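Local coordinates for RagA protein (Porphyromonas gingivalis, PDB 6SLN), which probably imports nutrients, such as peptides, across the outer membrane as a TonB-dependent receptor, through a beta barrel closed by a plug domain, at residues 635-641 against 677-683; 804-808 against 908-914; 349-355 against 367-373. One frame throughout, in Å; residues are numbered along the deposited sequence.

Contact 1: residues 635-641 against 677-683; sequences SYGTTGN and WEKQSQF
Asn641 and Glu678 form a hydrogen-bonded antiparallel pair, and their side chains run beside each other on one face of the strands. Asn641 CB lies 3.6 Å from Glu678 OE2. Its CG is anti to the backbone N (chi1 -176°), which carries the amide along the glutamate, and Asn641 CG stays 3.7 Å from Glu678 OE2. At the tip, Asn641 ND2 donates to Glu678 OE2 over 3.0 Å. It meets the oxygen from above the carboxylate plane, and the amide and carboxylate planes stand 78° apart. A weak bond from Gln680 NE2 reaches the same oxygen, while Gln680 OE1 accepts from Arg705 NE. The Asn641 amide is also held from outside the pair: OD1 accepts from Glu643 N, and ND2 donates to Ser155 O. Glu678 OE1 is bonded to Leu711 N and Ser151 OG. These bonds fix the rotation of both groups and would help stabilise a negative charge on the buried carboxylate.

Backbone bonds tie the strands together next door. Thr639 N donates to Gln680 O at 2.7 Å, and Gln680 N returns to Thr639 O at 2.8 Å. Further along, Gln682 N donates to Gly637 O, and the reverse bond is weak. On the other face, Phe683 CB meets the edge of the Tyr636 ring, 3.8 Å from Tyr636 CD1, and the two side chains cross at about a right angle. Trp677 CE3 packs 3.7 Å from Gly640 CA.

The pair is part of the barrel wall. Strand 627-641 is flanked on its far edge by strand 604-614, and strand 678-691 by strand 696-715. The face bearing Thr639, Asn641 and Gln680 touches Ala154 and Ala200 in the family's plug range, consistent with the inside of the barrel.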
loop_
_atom_site.group_PDB
_atom_site.type_symbol
_atom_site.label_atom_id
_atom_site.label_comp_id
_atom_site.label_asym_id
_atom_site.label_seq_id
_atom_site.Cartn_x
_atom_site.Cartn_y
_atom_site.Cartn_z
ATOM N N SER A 635 40.092 -33.738 -1.907
ATOM C CA SER A 635 39.852 -32.420 -2.460
ATOM C C SER A 635 40.535 -31.380 -1.584
ATOM O O SER A 635 40.665 -31.550 -0.367
ATOM C CB SER A 635 38.350 -32.113 -2.530
ATOM O OG SER A 635 37.920 -31.373 -1.387
ATOM N N TYR A 636 40.976 -30.303 -2.212
ATOM C CA TYR A 636 41.295 -29.098 -1.471
ATOM C C TYR A 636 40.837 -27.907 -2.285
ATOM O O TYR A 636 41.015 -27.874 -3.507
ATOM C CB TYR A 636 42.776 -28.949 -1.163
ATOM C CG TYR A 636 43.003 -27.686 -0.387
ATOM C CD1 TYR A 636 42.687 -27.622 0.963
ATOM C CD2 TYR A 636 43.473 -26.535 -1.011
ATOM C CE1 TYR A 636 42.860 -26.458 1.679
ATOM C CE2 TYR A 636 43.646 -25.365 -0.301
ATOM C CZ TYR A 636 43.333 -25.333 1.046
ATOM O OH TYR A 636 43.499 -24.179 1.774
ATOM N N GLY A 637 40.256 -26.930 -1.609
ATOM C CA GLY A 637 39.738 -25.799 -2.348
ATOM C C GLY A 637 39.264 -24.706 -1.423
ATOM O O GLY A 637 39.116 -24.902 -0.214
ATOM N N THR A 638 39.035 -23.542 -2.024
ATOM C CA THR A 638 38.545 -22.366 -1.334
ATOM C C THR A 638 37.165 -22.008 -1.857
ATOM O O THR A 638 36.842 -22.238 -3.028
ATOM C CB THR A 638 39.474 -21.169 -1.522
ATOM O OG1 THR A 638 39.732 -20.983 -2.920
ATOM C CG2 THR A 638 40.763 -21.424 -0.807
ATOM N N THR A 639 36.357 -21.438 -0.965
ATOM C CA THR A 639 34.979 -21.087 -1.261
ATOM C C THR A 639 34.654 -19.811 -0.508
ATOM O O THR A 639 35.186 -19.562 0.578
ATOM C CB THR A 639 33.999 -22.184 -0.837
ATOM O OG1 THR A 639 34.109 -22.376 0.579
ATOM C CG2 THR A 639 34.271 -23.511 -1.565
ATOM N N GLY A 640 33.781 -19.009 -1.082
ATOM C CA GLY A 640 33.361 -17.785 -0.446
ATOM C C GLY A 640 32.049 -17.952 0.295
ATOM O O GLY A 640 31.277 -18.878 0.042
ATOM N N ASN A 641 31.828 -17.042 1.241
ATOM C CA ASN A 641 30.566 -16.914 1.939
ATOM C C ASN A 641 30.269 -15.431 2.054
ATOM O O ASN A 641 31.141 -14.652 2.454
ATOM C CB ASN A 641 30.606 -17.574 3.329
ATOM C CG ASN A 641 29.236 -17.529 4.034
ATOM O OD1 ASN A 641 28.234 -17.131 3.442
ATOM N ND2 ASN A 641 29.201 -17.915 5.290
ATOM N N TRP A 677 34.365 -10.548 1.303
ATOM C CA TRP A 677 33.996 -11.946 1.465
ATOM C C TRP A 677 34.607 -12.547 2.720
ATOM O O TRP A 677 35.745 -12.237 3.091
ATOM C CB TRP A 677 34.480 -12.755 0.275
ATOM C CG TRP A 677 33.773 -12.445 -0.947
ATOM C CD1 TRP A 677 33.971 -11.366 -1.750
ATOM C CD2 TRP A 677 32.738 -13.221 -1.549
ATOM N NE1 TRP A 677 33.124 -11.422 -2.824
ATOM C CE2 TRP A 677 32.350 -12.549 -2.725
ATOM C CE3 TRP A 677 32.111 -14.424 -1.219
ATOM C CZ2 TRP A 677 31.346 -13.031 -3.565
ATOM C CZ3 TRP A 677 31.127 -14.907 -2.057
ATOM C CH2 TRP A 677 30.751 -14.213 -3.214
ATOM N N GLU A 678 33.839 -13.427 3.366
ATOM C CA GLU A 678 34.400 -14.409 4.284
ATOM C C GLU A 678 34.943 -15.568 3.454
ATOM O O GLU A 678 34.271 -16.057 2.542
ATOM C CB GLU A 678 33.333 -14.873 5.275
ATOM C CG GLU A 678 33.622 -16.153 6.037
ATOM C CD GLU A 678 32.466 -16.537 6.981
ATOM O OE1 GLU A 678 32.251 -15.767 7.956
ATOM O OE2 GLU A 678 31.778 -17.585 6.747
ATOM N N LYS A 679 36.181 -15.962 3.704
ATOM C CA LYS A 679 36.846 -16.925 2.841
ATOM C C LYS A 679 37.073 -18.225 3.594
ATOM O O LYS A 679 37.605 -18.232 4.710
ATOM C CB LYS A 679 38.146 -16.350 2.275
ATOM C CG LYS A 679 37.860 -15.312 1.175
ATOM C CD LYS A 679 39.094 -14.835 0.422
ATOM C CE LYS A 679 39.658 -13.535 1.010
ATOM N NZ LYS A 679 38.669 -12.430 1.174
ATOM N N GLN A 680 36.618 -19.311 2.992
ATOM C CA GLN A 680 36.678 -20.629 3.576
ATOM C C GLN A 680 37.542 -21.518 2.705
ATOM O O GLN A 680 37.598 -21.354 1.483
ATOM C CB GLN A 680 35.284 -21.235 3.712
ATOM C CG GLN A 680 34.567 -20.779 4.962
ATOM C CD GLN A 680 33.235 -21.467 5.194
ATOM O OE1 GLN A 680 33.041 -22.638 4.840
ATOM N NE2 GLN A 680 32.298 -20.728 5.775
ATOM N N SER A 681 38.229 -22.453 3.352
ATOM C CA SER A 681 38.907 -23.531 2.661
ATOM C C SER A 681 38.411 -24.845 3.240
ATOM O O SER A 681 37.929 -24.892 4.372
ATOM C CB SER A 681 40.428 -23.422 2.795
ATOM O OG SER A 681 40.827 -23.615 4.136
ATOM N N GLN A 682 38.524 -25.917 2.457
ATOM C CA GLN A 682 38.098 -27.228 2.936
ATOM C C GLN A 682 38.968 -28.303 2.308
ATOM O O GLN A 682 38.922 -28.519 1.092
ATOM C CB GLN A 682 36.632 -27.489 2.627
ATOM C CG GLN A 682 36.062 -28.609 3.466
ATOM C CD GLN A 682 34.837 -29.238 2.850
ATOM O OE1 GLN A 682 34.788 -30.450 2.661
ATOM N NE2 GLN A 682 33.837 -28.423 2.539
ATOM N N PHE A 683 39.738 -28.984 3.149
ATOM C CA PHE A 683 40.435 -30.195 2.760
ATOM C C PHE A 683 39.536 -31.382 3.081
ATOM O O PHE A 683 38.950 -31.447 4.165
ATOM C CB PHE A 683 41.769 -30.299 3.497
ATOM C CG PHE A 683 42.399 -31.652 3.424
ATOM C CD1 PHE A 683 42.848 -32.161 2.219
ATOM C CD2 PHE A 683 42.550 -32.421 4.568
ATOM C CE1 PHE A 683 43.441 -33.416 2.159
ATOM C CE2 PHE A 683 43.138 -33.677 4.515
ATOM C CZ PHE A 683 43.583 -34.173 3.310
#

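Contact 2: residues 804-808 against 908-914; sequences KTGKQ and PKLGQSP
Gly806 O is gripped by two donors from segment 908-914. Lys909 N approaches Gly806 O in the carbonyl plane, on a lone pair, at 2.9 Å. Gln912 NE2 comes to Gly806 O tilted from that plane, at 3.1 Å. The same NE2 donates to Lys909 O within its own segment, also at 3.1 Å. One amide nitrogen thus joins the two carbonyls, and both acceptors lie close to the amide plane of Gln912. The other end of the amide turns to the strand: Gln808 N gives Gln912 OE1 a weak but nearly straight bond, 3.4 Å long. These bonds hold the Gln912 amide flat between Gly806 and Gln808.

Gln912 reaches this place with CG between its backbone N and carbonyl carbon (chi1 72°) and an extended chain beyond. Segment 804-808 has its own brace. Thr805 OG1 accepts from Lys807 N in an ST turn. Gly806 has a positive phi (82°), which glycine adopts readily because it has no CB to press on the preceding carbonyl.

Packing lies beside the polar centre. Gln808 CG rests 3.7 Å from Gln912 CD and 3.8 Å from Pro908 CG. Lys909 CB lies 3.6 Å from Gly806 O. Pro908 also packs on Tyr798 and Ile801 of strand 792-802, while Leu910 reaches Phe248 and Ala252 of helix 242-252.

Two lysine ends, Lys807 NZ and Lys909 NZ, stand 5.5 Å apart on exposed residues, without touching. Their like charges would not be expected to help. The polar hold between the segments consists of neutral hydrogen bonds that involve main-chain atoms, with one glutamine amide pinning a loop to a small sheet far from the centre of the chain.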
loop_
_atom_site.group_PDB
_atom_site.type_symbol
_atom_site.label_atom_id
_atom_site.label_comp_id
_atom_site.label_asym_id
_atom_site.label_seq_id
_atom_site.Cartn_x
_atom_site.Cartn_y
_atom_site.Cartn_z
ATOM N N LYS A 804 21.092 -26.687 56.064
ATOM C CA LYS A 804 20.984 -25.974 57.329
ATOM C C LYS A 804 20.378 -24.581 57.177
ATOM O O LYS A 804 20.024 -23.961 58.194
ATOM C CB LYS A 804 22.369 -25.876 57.980
ATOM C CG LYS A 804 23.194 -27.158 57.847
ATOM C CD LYS A 804 24.681 -26.899 57.960
ATOM C CE LYS A 804 25.125 -26.706 59.400
ATOM N NZ LYS A 804 26.608 -26.528 59.486
ATOM N N THR A 805 20.243 -24.082 55.921
ATOM C CA THR A 805 19.567 -22.821 55.617
ATOM C C THR A 805 18.471 -22.944 54.567
ATOM O O THR A 805 17.541 -22.132 54.579
ATOM C CB THR A 805 20.569 -21.755 55.109
ATOM O OG1 THR A 805 21.175 -22.180 53.859
ATOM C CG2 THR A 805 21.651 -21.525 56.108
ATOM N N GLY A 806 18.547 -23.897 53.650
ATOM C CA GLY A 806 17.685 -23.882 52.496
ATOM C C GLY A 806 18.142 -22.989 51.361
ATOM O O GLY A 806 17.376 -22.784 50.411
ATOM N N LYS A 807 19.361 -22.463 51.416
ATOM C CA LYS A 807 19.819 -21.544 50.392
ATOM C C LYS A 807 20.444 -22.301 49.231
ATOM O O LYS A 807 21.004 -23.382 49.395
ATOM C CB LYS A 807 20.828 -20.558 50.977
ATOM C CG LYS A 807 20.232 -19.570 51.975
ATOM C CD LYS A 807 21.276 -18.549 52.439
ATOM C CE LYS A 807 20.618 -17.366 53.148
ATOM N NZ LYS A 807 19.231 -17.693 53.631
ATOM N N GLN A 808 20.352 -21.711 48.049
ATOM C CA GLN A 808 20.988 -22.283 46.877
ATOM C C GLN A 808 22.502 -22.121 46.953
ATOM O O GLN A 808 23.032 -21.214 47.600
ATOM C CB GLN A 808 20.456 -21.626 45.609
ATOM C CG GLN A 808 18.985 -21.823 45.441
ATOM C CD GLN A 808 18.519 -21.392 44.106
ATOM O OE1 GLN A 808 18.249 -20.213 43.895
ATOM N NE2 GLN A 808 18.418 -22.336 43.178
ATOM N N PRO A 908 15.018 -25.780 47.212
ATOM C CA PRO A 908 15.407 -24.618 48.029
ATOM C C PRO A 908 14.248 -24.000 48.800
ATOM O O PRO A 908 13.114 -23.960 48.321
ATOM C CB PRO A 908 15.943 -23.619 46.987
ATOM C CG PRO A 908 16.230 -24.418 45.761
ATOM C CD PRO A 908 15.308 -25.597 45.782
ATOM N N LYS A 909 14.557 -23.459 49.986
ATOM C CA LYS A 909 13.573 -22.662 50.716
ATOM C C LYS A 909 12.969 -21.591 49.814
ATOM O O LYS A 909 13.662 -21.009 48.978
ATOM C CB LYS A 909 14.208 -22.000 51.936
ATOM C CG LYS A 909 13.288 -20.995 52.638
ATOM C CD LYS A 909 13.694 -20.776 54.080
ATOM C CE LYS A 909 13.060 -19.541 54.667
ATOM N NZ LYS A 909 14.105 -18.701 55.305
ATOM N N LEU A 910 11.672 -21.327 49.992
ATOM C CA LEU A 910 10.978 -20.376 49.132
ATOM C C LEU A 910 11.442 -18.945 49.395
ATOM O O LEU A 910 11.886 -18.599 50.490
ATOM C CB LEU A 910 9.469 -20.455 49.339
ATOM C CG LEU A 910 8.649 -21.655 48.861
ATOM C CD1 LEU A 910 7.215 -21.395 49.220
ATOM C CD2 LEU A 910 8.800 -21.899 47.370
ATOM N N GLY A 911 11.309 -18.109 48.375
ATOM C CA GLY A 911 11.579 -16.696 48.495
ATOM C C GLY A 911 12.827 -16.226 47.783
ATOM O O GLY A 911 13.298 -15.109 48.057
ATOM N N GLN A 912 13.390 -17.041 46.899
ATOM C CA GLN A 912 14.661 -16.708 46.293
ATOM C C GLN A 912 14.626 -17.051 44.813
ATOM O O GLN A 912 14.055 -18.070 44.405
ATOM C CB GLN A 912 15.821 -17.427 47.005
ATOM C CG GLN A 912 15.928 -18.913 46.768
ATOM C CD GLN A 912 17.026 -19.542 47.623
ATOM O OE1 GLN A 912 18.189 -19.112 47.581
ATOM N NE2 GLN A 912 16.658 -20.547 48.416
ATOM N N SER A 913 15.223 -16.184 44.018
ATOM C CA SER A 913 15.131 -16.381 42.585
ATOM C C SER A 913 16.103 -17.474 42.140
ATOM O O SER A 913 17.158 -17.673 42.756
ATOM C CB SER A 913 15.421 -15.078 41.858
ATOM O OG SER A 913 14.714 -15.027 40.631
ATOM N N PRO A 914 15.751 -18.224 41.106
ATOM C CA PRO A 914 16.720 -19.136 40.493
ATOM C C PRO A 914 17.710 -18.343 39.663
ATOM O O PRO A 914 17.571 -17.137 39.454
ATOM C CB PRO A 914 15.871 -20.049 39.610
ATOM C CG PRO A 914 14.617 -19.272 39.357
ATOM C CD PRO A 914 14.439 -18.251 40.438
#

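Contact 3: residues 349-355 against 367-373; sequences YSGRLNF and ANLSGAI. With C8E ((hydroxyethyloxy)tri(ethyloxy)octane), chain J; C8E ((hydroxyethyloxy)tri(ethyloxy)octane), chain I.
Tyr349 and Ile373 form a hydrogen-bonded pair at one end of the paired segments 349-355 and 367-373. Tyr349 N donates to Ile373 O at 2.8 Å, and Ile373 N returns to Tyr349 O at 3.1 Å. With CG beside its backbone N (chi1 -54°), Tyr349 brings its ring edge to the strand: Tyr349 CD1 lies 3.5 Å from Ile373 O, near the ring plane.

At their other end, nearer the hairpin turn, Ala367 O accepts from Phe355 N at 2.8 Å, and Ala367 N donates to Phe355 O. Leu369 sits between these ends. Its O accepts from Leu353 N, while its N gives only a weak bond to Leu353 O. Leu369 CD2 touches C16 of a bound C8E detergent (chain J) at 4.0 Å. That detergent's tail passes over the Gly351-Gly371 pair, its C8 3.6 Å from Gly371 N. A second C8E (chain I) brings C5 to 3.5 Å from Ser350 O.

Leu353, Phe355 and Leu369 also pack on the second subunit, a copy of this protein. The opposite face is polar: Arg352 NH1 donates to Asn354 OD1, Asn368 OD1 bonds Lys210 NZ, and Ser370 OG bonds Asn443 ND2.

The chemistry divides the hairpin in two. An apolar face meets detergent and the partner subunit, consistent with the membrane side of the barrel wall. The largely polar face probably turns inward, as contacts with Met175 in the plug range suggest.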
loop_
_atom_site.group_PDB
_atom_site.type_symbol
_atom_site.label_atom_id
_atom_site.label_comp_id
_atom_site.label_asym_id
_atom_site.label_seq_id
_atom_site.Cartn_x
_atom_site.Cartn_y
_atom_site.Cartn_z
ATOM N N TYR A 349 -1.512 -24.377 -3.733
ATOM C CA TYR A 349 -2.045 -24.949 -4.966
ATOM C C TYR A 349 -0.934 -24.871 -6.008
ATOM O O TYR A 349 -0.562 -23.773 -6.438
ATOM C CB TYR A 349 -3.283 -24.194 -5.444
ATOM C CG TYR A 349 -4.384 -24.065 -4.414
ATOM C CD1 TYR A 349 -4.275 -23.166 -3.364
ATOM C CD2 TYR A 349 -5.543 -24.832 -4.500
ATOM C CE1 TYR A 349 -5.277 -23.043 -2.425
ATOM C CE2 TYR A 349 -6.548 -24.707 -3.565
ATOM C CZ TYR A 349 -6.408 -23.810 -2.529
ATOM O OH TYR A 349 -7.397 -23.670 -1.585
ATOM N N SER A 350 -0.411 -26.025 -6.419
ATOM C CA SER A 350 0.780 -26.088 -7.251
ATOM C C SER A 350 0.433 -26.350 -8.706
ATOM O O SER A 350 -0.498 -27.090 -9.024
ATOM C CB SER A 350 1.725 -27.201 -6.793
ATOM O OG SER A 350 1.727 -27.354 -5.393
ATOM N N GLY A 351 1.227 -25.768 -9.586
ATOM C CA GLY A 351 1.277 -26.224 -10.957
ATOM C C GLY A 351 2.718 -26.318 -11.412
ATOM O O GLY A 351 3.550 -25.471 -11.055
ATOM N N ARG A 352 3.041 -27.349 -12.185
ATOM C CA ARG A 352 4.362 -27.444 -12.775
ATOM C C ARG A 352 4.248 -28.018 -14.174
ATOM O O ARG A 352 3.553 -29.017 -14.386
ATOM C CB ARG A 352 5.296 -28.320 -11.935
ATOM C CG ARG A 352 6.404 -28.976 -12.781
ATOM C CD ARG A 352 7.382 -29.780 -11.950
ATOM N NE ARG A 352 7.970 -28.969 -10.890
ATOM C CZ ARG A 352 8.859 -28.004 -11.099
ATOM N NH1 ARG A 352 9.275 -27.742 -12.338
ATOM N NH2 ARG A 352 9.337 -27.306 -10.071
ATOM N N LEU A 353 4.938 -27.395 -15.121
ATOM C CA LEU A 353 5.120 -27.954 -16.456
ATOM C C LEU A 353 6.618 -28.009 -16.725
ATOM O O LEU A 353 7.277 -26.966 -16.799
ATOM C CB LEU A 353 4.395 -27.130 -17.523
ATOM C CG LEU A 353 4.570 -27.728 -18.916
ATOM C CD1 LEU A 353 4.119 -29.184 -18.919
ATOM C CD2 LEU A 353 3.831 -26.936 -19.985
ATOM N N ASN A 354 7.153 -29.220 -16.834
ATOM C CA ASN A 354 8.539 -29.447 -17.210
ATOM C C ASN A 354 8.578 -29.921 -18.654
ATOM O O ASN A 354 7.804 -30.796 -19.050
ATOM C CB ASN A 354 9.190 -30.491 -16.303
ATOM C CG ASN A 354 9.754 -29.902 -15.025
ATOM O OD1 ASN A 354 9.521 -28.739 -14.691
ATOM N ND2 ASN A 354 10.491 -30.718 -14.293
ATOM N N PHE A 355 9.493 -29.352 -19.433
ATOM C CA PHE A 355 9.516 -29.561 -20.872
ATOM C C PHE A 355 10.960 -29.626 -21.343
ATOM O O PHE A 355 11.840 -28.976 -20.773
ATOM C CB PHE A 355 8.756 -28.432 -21.558
ATOM C CG PHE A 355 9.126 -28.213 -22.975
ATOM C CD1 PHE A 355 8.807 -29.155 -23.940
ATOM C CD2 PHE A 355 9.757 -27.039 -23.359
ATOM C CE1 PHE A 355 9.134 -28.946 -25.266
ATOM C CE2 PHE A 355 10.089 -26.820 -24.681
ATOM C CZ PHE A 355 9.779 -27.774 -25.636
ATOM N N ALA A 367 12.157 -26.007 -20.615
ATOM C CA ALA A 367 11.702 -25.092 -19.573
ATOM C C ALA A 367 11.222 -25.893 -18.364
ATOM O O ALA A 367 10.678 -26.998 -18.500
ATOM C CB ALA A 367 10.590 -24.155 -20.070
ATOM N N ASN A 368 11.439 -25.336 -17.173
ATOM C CA ASN A 368 11.059 -26.048 -15.959
ATOM C C ASN A 368 10.106 -25.186 -15.148
ATOM O O ASN A 368 10.399 -24.820 -14.003
ATOM C CB ASN A 368 12.293 -26.435 -15.132
ATOM C CG ASN A 368 13.177 -27.477 -15.829
ATOM O OD1 ASN A 368 12.818 -28.650 -15.934
ATOM N ND2 ASN A 368 14.339 -27.042 -16.310
ATOM N N LEU A 369 8.950 -24.885 -15.725
ATOM C CA LEU A 369 8.045 -23.893 -15.158
ATOM C C LEU A 369 7.302 -24.391 -13.920
ATOM O O LEU A 369 6.893 -25.552 -13.840
ATOM C CB LEU A 369 7.040 -23.458 -16.214
ATOM C CG LEU A 369 7.757 -23.079 -17.497
ATOM C CD1 LEU A 369 6.824 -23.076 -18.723
ATOM C CD2 LEU A 369 8.443 -21.752 -17.270
ATOM N N SER A 370 7.117 -23.496 -12.954
ATOM C CA SER A 370 6.401 -23.822 -11.728
ATOM C C SER A 370 5.685 -22.583 -11.209
ATOM O O SER A 370 6.086 -21.450 -11.472
ATOM C CB SER A 370 7.343 -24.377 -10.650
ATOM O OG SER A 370 8.290 -23.404 -10.247
ATOM N N GLY A 371 4.621 -22.815 -10.449
ATOM C CA GLY A 371 3.885 -21.709 -9.868
ATOM C C GLY A 371 2.988 -22.204 -8.759
ATOM O O GLY A 371 2.756 -23.406 -8.601
ATOM N N ALA A 372 2.462 -21.251 -7.999
ATOM C CA ALA A 372 1.700 -21.612 -6.820
ATOM C C ALA A 372 0.864 -20.437 -6.351
ATOM O O ALA A 372 1.270 -19.277 -6.489
ATOM C CB ALA A 372 2.628 -22.062 -5.685
ATOM N N ILE A 373 -0.309 -20.757 -5.810
ATOM C CA ILE A 373 -1.033 -19.862 -4.920
ATOM C C ILE A 373 -0.866 -20.421 -3.514
ATOM O O ILE A 373 -1.162 -21.594 -3.266
ATOM C CB ILE A 373 -2.509 -19.737 -5.318
ATOM C CG1 ILE A 373 -2.640 -19.086 -6.700
ATOM C CG2 ILE A 373 -3.265 -18.911 -4.288
ATOM C CD1 ILE A 373 -4.095 -18.839 -7.110
HETATM C C1 C8E J . -1.033 -28.961 -16.619
HETATM C C2 C8E J . -0.915 -27.636 -15.861
HETATM C C3 C8E J . 0.509 -27.041 -15.806
HETATM C C4 C8E J . 0.544 -25.745 -14.971
HETATM C C5 C8E J . 1.938 -25.145 -14.770
HETATM C C6 C8E J . 1.910 -23.656 -14.405
HETATM C C7 C8E J . 3.292 -23.157 -13.973
HETATM C C8 C8E J . 3.311 -21.683 -13.554
HETATM O O9 C8E J . 3.906 -20.884 -14.565
HETATM C C10 C8E J . 3.725 -19.484 -14.394
HETATM C C11 C8E J . 3.098 -18.846 -15.640
HETATM O O12 C8E J . 4.017 -18.223 -16.517
HETATM C C13 C8E J . 3.867 -18.656 -17.864
HETATM C C14 C8E J . 5.013 -18.184 -18.773
HETATM O O15 C8E J . 5.503 -19.226 -19.598
HETATM C C16 C8E J . 6.893 -19.163 -19.892
HETATM C C17 C8E J . 7.149 -19.571 -21.346
HETATM O O18 C8E J . 8.512 -19.437 -21.718
HETATM C C19 C8E J . 9.173 -20.650 -22.034
HETATM C C20 C8E J . 10.039 -20.516 -23.294
HETATM O O21 C8E J . 11.245 -21.262 -23.181
HETATM C C1 C8E I . -5.494 -28.004 -7.493
HETATM C C2 C8E I . -5.530 -27.166 -8.772
HETATM C C3 C8E I . -4.147 -26.686 -9.227
HETATM C C4 C8E I . -4.179 -25.255 -9.792
HETATM C C5 C8E I . -2.862 -24.504 -9.555
HETATM C C6 C8E I . -2.425 -23.566 -10.688
HETATM C C7 C8E I . -1.253 -22.672 -10.257
HETATM C C8 C8E I . -1.309 -21.287 -10.918
HETATM O O9 C8E I . -0.616 -20.310 -10.156
HETATM C C10 C8E I . 0.284 -19.502 -10.900
HETATM C C11 C8E I . 0.540 -18.168 -10.182
HETATM O O12 C8E I . 1.330 -17.276 -10.959
HETATM C C13 C8E I . 1.238 -15.904 -10.586
HETATM C C14 C8E I . 2.585 -15.206 -10.840
HETATM O O15 C8E I . 2.563 -13.790 -10.927
HETATM C C16 C8E I . 2.944 -13.320 -12.216
HETATM C C17 C8E I . 4.178 -14.027 -12.816
HETATM O O18 C8E I . 4.357 -13.775 -14.213
HETATM C C19 C8E I . 5.615 -14.180 -14.736
HETATM C C20 C8E I . 5.894 -13.506 -16.084
HETATM O O21 C8E I . 7.011 -14.043 -16.776
#

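Contacts 1 and 3 are both antiparallel strand pairs of the barrel wall. Their centres are 35 Å apart, and their nearest atoms about 25 Å. The strands bearing the lipid pocket residues, from Ala448 to Leu570, fall between these two pairs in the order round the barrel. This is consistent with one membrane-facing belt that holds both the 3PE lipid and the two detergents of contact 3. Contact 2 lies apart, outside the barrel strands, and joins a loop to a smaller sheet. Its centre is 52 Å from contact 1 and 63 Å from contact 3, which sits on the opposite side of the chain's centre. None of the three contacts touches another.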